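Local structure of D-aminoacid aminotransferase-like PLP-dependent enzyme (Haemophilus somnus, 3CEB) at residues 2-7 / 69-74; 12-17 / 61-66; 120-125 / 134-139. The protein is a PLP-dependent enzyme of the class IV aminotransferase family, probably acting as a 4-amino-4-deoxychorismate lyase. One frame throughout, in Å; residues are numbered along the deposited sequence.

Contact 1. Residues 2-7 / 69-74; sequences MWQFPL and DYNHHD. With SO4 (sulfate ion), chain B.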
# COMPACT_ATOMS: atom_id res chain seq x y z
N MSE A 2 -6.95 -7.65 -14.22
CA MSE A 2 -6.92 -7.71 -15.66
C MSE A 2 -5.63 -7.81 -16.44
O MSE A 2 -4.67 -7.20 -16.12
CB MSE A 2 -7.76 -6.61 -16.20
CG MSE A 2 -8.83 -6.25 -15.30
SE MSE A 2 -9.51 -4.64 -15.77
CE MSE A 2 -8.83 -3.70 -14.35
N TRP A 3 -5.63 -8.60 -17.49
CA TRP A 3 -4.41 -9.04 -18.10
C TRP A 3 -3.58 -7.92 -18.65
O TRP A 3 -2.38 -7.98 -18.62
CB TRP A 3 -4.65 -10.00 -19.21
CG TRP A 3 -5.10 -11.30 -18.84
CD1 TRP A 3 -4.61 -12.08 -17.88
CD2 TRP A 3 -6.13 -12.02 -19.45
NE1 TRP A 3 -5.28 -13.24 -17.83
CE2 TRP A 3 -6.23 -13.23 -18.81
CE3 TRP A 3 -6.99 -11.75 -20.50
CZ2 TRP A 3 -7.14 -14.17 -19.17
CZ3 TRP A 3 -7.89 -12.67 -20.83
CH2 TRP A 3 -7.96 -13.87 -20.18
N GLN A 4 -4.20 -6.92 -19.20
CA GLN A 4 -3.35 -5.93 -19.89
C GLN A 4 -2.91 -4.73 -19.05
O GLN A 4 -2.16 -3.89 -19.54
CB GLN A 4 -4.00 -5.44 -21.18
CG GLN A 4 -5.25 -4.59 -20.99
CD GLN A 4 -6.03 -4.69 -22.23
OE1 GLN A 4 -6.25 -5.81 -22.73
NE2 GLN A 4 -6.43 -3.54 -22.79
N PHE A 5 -3.37 -4.69 -17.81
CA PHE A 5 -2.97 -3.67 -16.87
C PHE A 5 -2.23 -4.33 -15.73
O PHE A 5 -2.83 -4.89 -14.83
CB PHE A 5 -4.21 -3.00 -16.35
CG PHE A 5 -5.04 -2.39 -17.41
CD1 PHE A 5 -4.63 -1.22 -18.04
CD2 PHE A 5 -6.23 -2.96 -17.80
CE1 PHE A 5 -5.37 -0.68 -19.03
CE2 PHE A 5 -6.98 -2.42 -18.80
CZ PHE A 5 -6.56 -1.28 -19.40
N PRO A 6 -0.91 -4.23 -15.73
CA PRO A 6 -0.12 -4.98 -14.77
C PRO A 6 0.28 -4.24 -13.51
O PRO A 6 0.94 -4.80 -12.65
CB PRO A 6 1.12 -5.30 -15.56
CG PRO A 6 1.29 -4.06 -16.39
CD PRO A 6 -0.08 -3.62 -16.78
N LEU A 7 -0.13 -3.00 -13.40
CA LEU A 7 0.12 -2.20 -12.21
C LEU A 7 -1.17 -1.48 -11.77
O LEU A 7 -2.10 -1.28 -12.56
CB LEU A 7 1.19 -1.15 -12.53
CG LEU A 7 2.57 -1.61 -12.97
CD1 LEU A 7 3.38 -0.48 -13.60
CD2 LEU A 7 3.28 -2.20 -11.80
N ASP A 69 -6.14 0.93 -12.38
CA ASP A 69 -5.22 -0.01 -12.97
C ASP A 69 -4.67 0.65 -14.24
O ASP A 69 -5.42 1.30 -14.97
CB ASP A 69 -5.92 -1.31 -13.34
CG ASP A 69 -6.26 -2.18 -12.14
OD1 ASP A 69 -7.21 -1.87 -11.39
OD2 ASP A 69 -5.58 -3.22 -11.99
N TYR A 70 -3.38 0.52 -14.52
CA TYR A 70 -2.84 1.15 -15.72
C TYR A 70 -1.77 0.33 -16.43
O TYR A 70 -1.25 -0.65 -15.87
CB TYR A 70 -2.25 2.51 -15.39
CG TYR A 70 -1.16 2.45 -14.36
CD1 TYR A 70 -1.45 2.36 -13.02
CD2 TYR A 70 0.16 2.48 -14.74
CE1 TYR A 70 -0.41 2.30 -12.06
CE2 TYR A 70 1.21 2.43 -13.79
CZ TYR A 70 0.93 2.34 -12.47
OH TYR A 70 1.98 2.29 -11.56
N ASN A 71 -1.50 0.73 -17.67
CA ASN A 71 -0.33 0.28 -18.38
C ASN A 71 0.37 1.46 -18.95
O ASN A 71 0.22 2.57 -18.44
CB ASN A 71 -0.62 -0.73 -19.47
CG ASN A 71 -1.72 -0.33 -20.38
OD1 ASN A 71 -1.80 0.79 -20.84
ND2 ASN A 71 -2.57 -1.26 -20.65
N HIS A 72 1.16 1.28 -20.01
CA HIS A 72 1.92 2.45 -20.55
C HIS A 72 1.07 3.48 -21.28
O HIS A 72 1.54 4.57 -21.54
CB HIS A 72 3.10 2.04 -21.43
CG HIS A 72 2.78 1.89 -22.89
ND1 HIS A 72 2.35 0.71 -23.44
CD2 HIS A 72 2.91 2.75 -23.93
CE1 HIS A 72 2.20 0.86 -24.74
NE2 HIS A 72 2.55 2.08 -25.07
N HIS A 73 -0.19 3.17 -21.59
CA HIS A 73 -0.94 4.16 -22.36
C HIS A 73 -2.43 4.30 -22.03
O HIS A 73 -3.12 5.07 -22.65
CB HIS A 73 -0.84 3.81 -23.83
CG HIS A 73 -1.69 2.65 -24.19
ND1 HIS A 73 -2.88 2.79 -24.87
CD2 HIS A 73 -1.56 1.34 -23.90
CE1 HIS A 73 -3.44 1.60 -25.01
NE2 HIS A 73 -2.66 0.71 -24.42
N ASP A 74 -2.94 3.54 -21.07
CA ASP A 74 -4.37 3.59 -20.74
C ASP A 74 -4.54 3.23 -19.28
O ASP A 74 -3.61 2.80 -18.61
CB ASP A 74 -5.10 2.59 -21.60
CG ASP A 74 -6.60 2.82 -21.67
OD1 ASP A 74 -7.16 3.85 -21.25
OD2 ASP A 74 -7.23 1.92 -22.24
S SO4 B . 1.67 -2.57 -21.65
O1 SO4 B . 1.75 -1.11 -21.82
O2 SO4 B . 2.84 -3.22 -22.19
O3 SO4 B . 1.63 -3.05 -20.28
O4 SO4 B . 0.46 -2.97 -22.34
O HOH W 1 -5.28 -5.20 -13.64

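Contact 2. Residues 12-17 / 61-66; sequences LIEQGQ and EGLIRC. With SO4 (sulfate ion), chain D.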
# COMPACT_ATOMS: atom_id res chain seq x y z
N LEU A 12 -7.79 6.63 -1.65
CA LEU A 12 -8.88 6.83 -0.69
C LEU A 12 -9.54 8.19 -0.94
O LEU A 12 -8.88 9.17 -1.19
CB LEU A 12 -8.31 6.76 0.72
CG LEU A 12 -9.19 7.11 1.91
CD1 LEU A 12 -10.38 6.17 2.02
CD2 LEU A 12 -8.34 7.09 3.20
N ILE A 13 -10.86 8.18 -0.93
CA ILE A 13 -11.63 9.40 -0.80
C ILE A 13 -12.14 9.37 0.63
O ILE A 13 -12.77 8.41 1.06
CB ILE A 13 -12.84 9.45 -1.73
CG1 ILE A 13 -12.43 9.09 -3.19
CG2 ILE A 13 -13.48 10.81 -1.64
CD1 ILE A 13 -11.27 9.81 -3.76
N GLU A 14 -11.85 10.41 1.39
CA GLU A 14 -12.30 10.47 2.78
C GLU A 14 -12.74 11.85 3.11
O GLU A 14 -12.03 12.80 2.86
CB GLU A 14 -11.17 10.06 3.72
CG GLU A 14 -11.41 10.39 5.18
CD GLU A 14 -10.25 9.93 6.03
OE1 GLU A 14 -9.09 10.06 5.59
OE2 GLU A 14 -10.48 9.42 7.14
N GLN A 15 -13.93 11.95 3.68
CA GLN A 15 -14.48 13.27 4.01
C GLN A 15 -14.53 14.11 2.74
O GLN A 15 -14.22 15.28 2.79
CB GLN A 15 -13.55 13.98 5.01
CG GLN A 15 -13.19 13.17 6.23
CD GLN A 15 -13.86 13.64 7.46
OE1 GLN A 15 -15.01 14.10 7.43
NE2 GLN A 15 -13.13 13.56 8.59
N GLY A 16 -14.83 13.49 1.59
CA GLY A 16 -14.96 14.24 0.35
C GLY A 16 -13.66 14.84 -0.15
O GLY A 16 -13.67 15.82 -0.89
N GLN A 17 -12.53 14.27 0.25
CA GLN A 17 -11.28 14.60 -0.43
C GLN A 17 -10.52 13.33 -0.83
O GLN A 17 -10.50 12.34 -0.12
CB GLN A 17 -10.35 15.41 0.45
CG GLN A 17 -10.86 16.75 0.95
CD GLN A 17 -10.03 17.18 2.15
OE1 GLN A 17 -8.90 16.68 2.35
NE2 GLN A 17 -10.59 18.05 2.99
N GLU A 61 -19.55 12.42 4.60
CA GLU A 61 -19.58 11.09 5.29
C GLU A 61 -19.31 10.00 4.23
O GLU A 61 -19.54 10.20 3.01
CB GLU A 61 -20.87 10.82 6.11
CG GLU A 61 -20.81 11.34 7.58
N GLY A 62 -18.74 8.89 4.69
CA GLY A 62 -18.42 7.79 3.79
C GLY A 62 -17.00 7.76 3.28
O GLY A 62 -16.34 8.77 3.14
N LEU A 63 -16.53 6.56 3.05
CA LEU A 63 -15.21 6.28 2.54
C LEU A 63 -15.37 5.61 1.18
O LEU A 63 -16.24 4.79 1.01
CB LEU A 63 -14.48 5.32 3.48
CG LEU A 63 -14.23 5.83 4.90
CD1 LEU A 63 -13.72 4.72 5.77
CD2 LEU A 63 -13.26 7.00 4.88
N ILE A 64 -14.52 5.95 0.24
CA ILE A 64 -14.58 5.38 -1.09
C ILE A 64 -13.20 4.90 -1.48
O ILE A 64 -12.21 5.57 -1.21
CB ILE A 64 -15.10 6.41 -2.16
CG1 ILE A 64 -16.49 6.96 -1.76
CG2 ILE A 64 -15.17 5.77 -3.54
CD1 ILE A 64 -17.07 8.08 -2.75
N ARG A 65 -13.14 3.74 -2.10
CA ARG A 65 -11.90 3.19 -2.57
C ARG A 65 -11.88 3.31 -4.08
O ARG A 65 -12.76 2.82 -4.78
CB ARG A 65 -11.80 1.74 -2.18
CG ARG A 65 -10.61 0.99 -2.77
CD ARG A 65 -10.34 -0.32 -2.04
NE ARG A 65 -11.45 -1.24 -2.20
CZ ARG A 65 -11.58 -2.04 -3.25
NH1 ARG A 65 -10.62 -2.05 -4.15
NH2 ARG A 65 -12.63 -2.85 -3.39
N CYS A 66 -10.91 4.05 -4.59
CA CYS A 66 -10.73 4.20 -6.03
C CYS A 66 -9.48 3.48 -6.46
O CYS A 66 -8.40 3.74 -5.94
CB CYS A 66 -10.56 5.66 -6.45
SG CYS A 66 -11.95 6.71 -6.10
S SO4 D . -22.78 14.29 3.69
O1 SO4 D . -21.86 15.33 3.24
O2 SO4 D . -22.93 14.37 5.15
O3 SO4 D . -22.30 12.92 3.45
O4 SO4 D . -24.06 14.47 3.01
O HOH W 2 -15.48 11.08 1.13

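Contact 3. Residues 120-125 / 134-139; sequences CDEIMI and CSIGNL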
# COMPACT_ATOMS: atom_id res chain seq x y z
N CYS A 120 -5.18 -15.59 12.38
CA CYS A 120 -4.85 -14.17 12.36
C CYS A 120 -5.59 -13.32 11.35
O CYS A 120 -6.12 -13.81 10.36
CB CYS A 120 -3.38 -13.98 12.06
SG CYS A 120 -2.43 -14.76 13.30
N ASP A 121 -5.55 -12.01 11.58
CA ASP A 121 -6.24 -11.09 10.70
C ASP A 121 -5.48 -10.85 9.42
O ASP A 121 -6.03 -10.30 8.47
CB ASP A 121 -6.38 -9.73 11.34
CG ASP A 121 -7.26 -9.74 12.51
OD1 ASP A 121 -8.21 -10.52 12.54
OD2 ASP A 121 -7.00 -8.89 13.39
N GLU A 122 -4.21 -11.20 9.39
CA GLU A 122 -3.42 -10.90 8.22
C GLU A 122 -2.02 -11.50 8.43
O GLU A 122 -1.81 -12.29 9.38
CB GLU A 122 -3.53 -9.39 7.99
CG GLU A 122 -2.77 -8.69 6.92
CD GLU A 122 -2.82 -9.20 5.51
OE1 GLU A 122 -3.74 -8.93 4.71
OE2 GLU A 122 -1.80 -9.75 5.15
N ILE A 123 -1.07 -11.23 7.54
CA ILE A 123 0.23 -11.89 7.65
C ILE A 123 1.32 -10.87 7.79
O ILE A 123 1.09 -9.67 7.70
CB ILE A 123 0.57 -12.85 6.46
CG1 ILE A 123 0.67 -12.09 5.13
CG2 ILE A 123 -0.46 -13.96 6.38
CD1 ILE A 123 1.02 -12.94 3.91
N MSE A 124 2.52 -11.38 8.00
CA MSE A 124 3.68 -10.56 8.18
C MSE A 124 4.82 -11.28 7.47
O MSE A 124 5.25 -12.34 7.89
CB MSE A 124 3.92 -10.40 9.67
CG MSE A 124 5.17 -9.66 10.02
SE MSE A 124 5.28 -9.25 11.91
CE MSE A 124 4.12 -7.72 11.84
N ILE A 125 5.25 -10.73 6.34
CA ILE A 125 6.21 -11.42 5.48
C ILE A 125 7.65 -11.21 5.93
O ILE A 125 8.18 -10.08 5.93
CB ILE A 125 6.04 -10.99 4.03
CG1 ILE A 125 4.62 -11.32 3.53
CG2 ILE A 125 7.08 -11.70 3.16
CD1 ILE A 125 4.22 -10.60 2.29
N CYS A 134 2.76 -6.71 5.19
CA CYS A 134 1.66 -7.66 5.21
C CYS A 134 1.19 -7.79 3.74
O CYS A 134 1.80 -7.20 2.86
CB CYS A 134 0.51 -7.28 6.15
SG CYS A 134 -0.41 -5.82 5.72
N SER A 135 0.13 -8.57 3.46
CA SER A 135 -0.22 -8.86 2.07
C SER A 135 -0.81 -7.66 1.39
O SER A 135 -0.68 -7.53 0.18
CB SER A 135 -1.23 -10.00 1.92
OG SER A 135 -2.55 -9.52 2.04
N ILE A 136 -1.44 -6.76 2.16
CA ILE A 136 -2.12 -5.59 1.55
C ILE A 136 -1.51 -4.24 1.95
O ILE A 136 -1.98 -3.20 1.51
CB ILE A 136 -3.64 -5.52 1.86
CG1 ILE A 136 -3.86 -5.27 3.34
CG2 ILE A 136 -4.38 -6.77 1.38
CD1 ILE A 136 -5.36 -5.26 3.77
N GLY A 137 -0.48 -4.21 2.79
CA GLY A 137 0.06 -2.93 3.22
C GLY A 137 1.40 -3.05 3.90
O GLY A 137 1.99 -4.15 3.96
N ASN A 138 1.91 -1.92 4.36
CA ASN A 138 3.12 -1.93 5.13
C ASN A 138 2.78 -2.18 6.62
O ASN A 138 1.62 -2.19 7.03
CB ASN A 138 3.90 -0.62 4.96
CG ASN A 138 4.35 -0.38 3.53
OD1 ASN A 138 3.94 0.60 2.90
ND2 ASN A 138 5.18 -1.28 3.01
N LEU A 139 3.82 -2.32 7.45
CA LEU A 139 3.62 -2.55 8.87
C LEU A 139 4.34 -1.53 9.75
O LEU A 139 5.37 -0.97 9.38
CB LEU A 139 4.03 -3.99 9.23
CG LEU A 139 3.23 -5.14 8.63
CD1 LEU A 139 4.01 -6.41 8.81
CD2 LEU A 139 1.79 -5.28 9.16

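Contact 1. Residues 2-7 / 69-74
N71 reaches across to the turn M2-F5 and ties it to the end of strand 63-70. From the base outward, N71 CB lies 3.3 Å from O3 of a sulfate ion, probably from the crystallisation liquor, bound by H72 N, H72 ND1 and Y36 OH. CG lies between the backbone N and the carbonyl carbon (chi1 49°), folding the amide back over its own loop. There OD1 accepts from the backbone N of both H73 and D74, an Asx turn extended to an Asx motif. ND2, at the tip, donates to Q4 O at 2.9 Å in an almost straight bond (176°); the acceptor lies in the amide plane, but the donor stands above the plane of the Q4 carbonyl. ND2 also comes 3.3 Å from F5 CE1, with ring and amide planes only 17° apart. One residue earlier, Y70 N donates to L7 O at 3.0 Å, and L7 CB sits over one face of the Y70 ring, a CH-pi contact. D69 turns its carboxylate beside CE of selenomethionine M2; OD1 makes a salt bridge to R67, and a water probably bridges OD2 to F5 O. The contact lies where strand 7-14 begins and strand 63-70 ends: P6 and L7 lean on F35 of helix 21-35, Y70 meets Y28 edge-to-face, F5 packs on V76 of strand 75-82, and F5 O accepts from S105 OG, two residues after the cofactor-bearing lysine.

Contact 2. Residues 12-17 / 61-66
I13 and I64 face each other as an antiparallel hydrogen-bonded pair, each giving its N-H to the other's carbonyl: I13 N to I64 O at 3.0 Å and I64 N to I13 O at 3.1 Å. On their side of the sheet the two CB atoms abut at 3.8 Å. The next bump is I13 CG1, which fills the notch between I64 CB and C66 SG, 3.8 Å from the sulfur; with CG1 set beside the backbone N (chi1 -49°), the branch leans along the strand toward C66 and CD1 follows it. On the face of L12, E14 and L63, the bump is L63 CD2. It meets L12 CD1 at 4.1 Å and runs alongside E14 CB and CG, the latter 3.9 Å away. Beyond the pairing, the type I' turn E14-Q17 makes a tight two-residue hairpin between strands 7-14 and 17-18. A sulfate, probably from the crystallisation liquor, accepts from E61 N at 3.0 Å and also from R60 N and H59 ND1. The chemistry is thus divided: main-chain bonds set the register of strands 7-14 and 63-70, while the side-chain contacts between the segments are apolar, E14 joining through its CB and CG.

Contact 3. Residues 120-125 / 134-139
E122 sends its carboxylate into the loop at C134-I136, and the polar grip of the contact centres on it. S135 N donates to E122 OE2 at 2.8 Å (162°), meeting it from above the carboxylate plane. I123 N reaches the same E122 OE2 at 2.9 Å from the opposite face, so that one oxygen is pinched between two peptide N-H groups, which fix the rotation of the carboxylate. S135 OG lies 3.0 Å from E122 OE1. CG of E122 runs anti to the backbone N (chi1 176°) and the chain then bends (chi2 52°), curling the group back toward the following peptide. Within the loop, C134 N donates to G137 O at 2.9 Å, holding the bend closed.

One weak polar contact joins the backbones: C134 CA makes a CH...O contact with I123 O at 3.3 Å.

Van der Waals contacts flank the carboxylate. I136 CG1 passes E122 OE1 at 3.9 Å, and I123 CG1 backs onto S135 N. Apolar packing is supplied by E122 CG, 3.7 Å from C134 CB. Farther along, CE of selenomethionine M124 approaches L139 CD1, though M124 has two conformers and the closeness is doubtful.

The loop at S135 borders the cofactor: S135 O accepts from R107 NH2 and, weakly, meets O3 of the PLP-lysine adduct at position 103. Helix 108-114 covers one flank, with L114 on E122 and S135 and L113 on I123. Strand 90-94 pairs with 122-127 through K91 and V93, while L187 of strand 185-188 packs on C134 and I136.

Contact 1 is the first to open along the chain: the N-terminal loop 2-7 meets 69-74 and closes a loop of 61 residues holding helices 21-35 and 46-51. Contact 2 is nested inside it, since the end of strand 7-14 lies in 12-17 and strand 63-70 begins in 61-66; the same pair of neighbouring strands is thus joined near both ends, with centres 24 Å apart. Contact 3 follows in series. It closes the short hairpin-bearing loop between 120-125 and 134-139, leading strand 122-127 of one mixed sheet into strand 138-143 of another. It touches neither earlier contact, coming within about 9 Å of contact 2 at the nearest atoms.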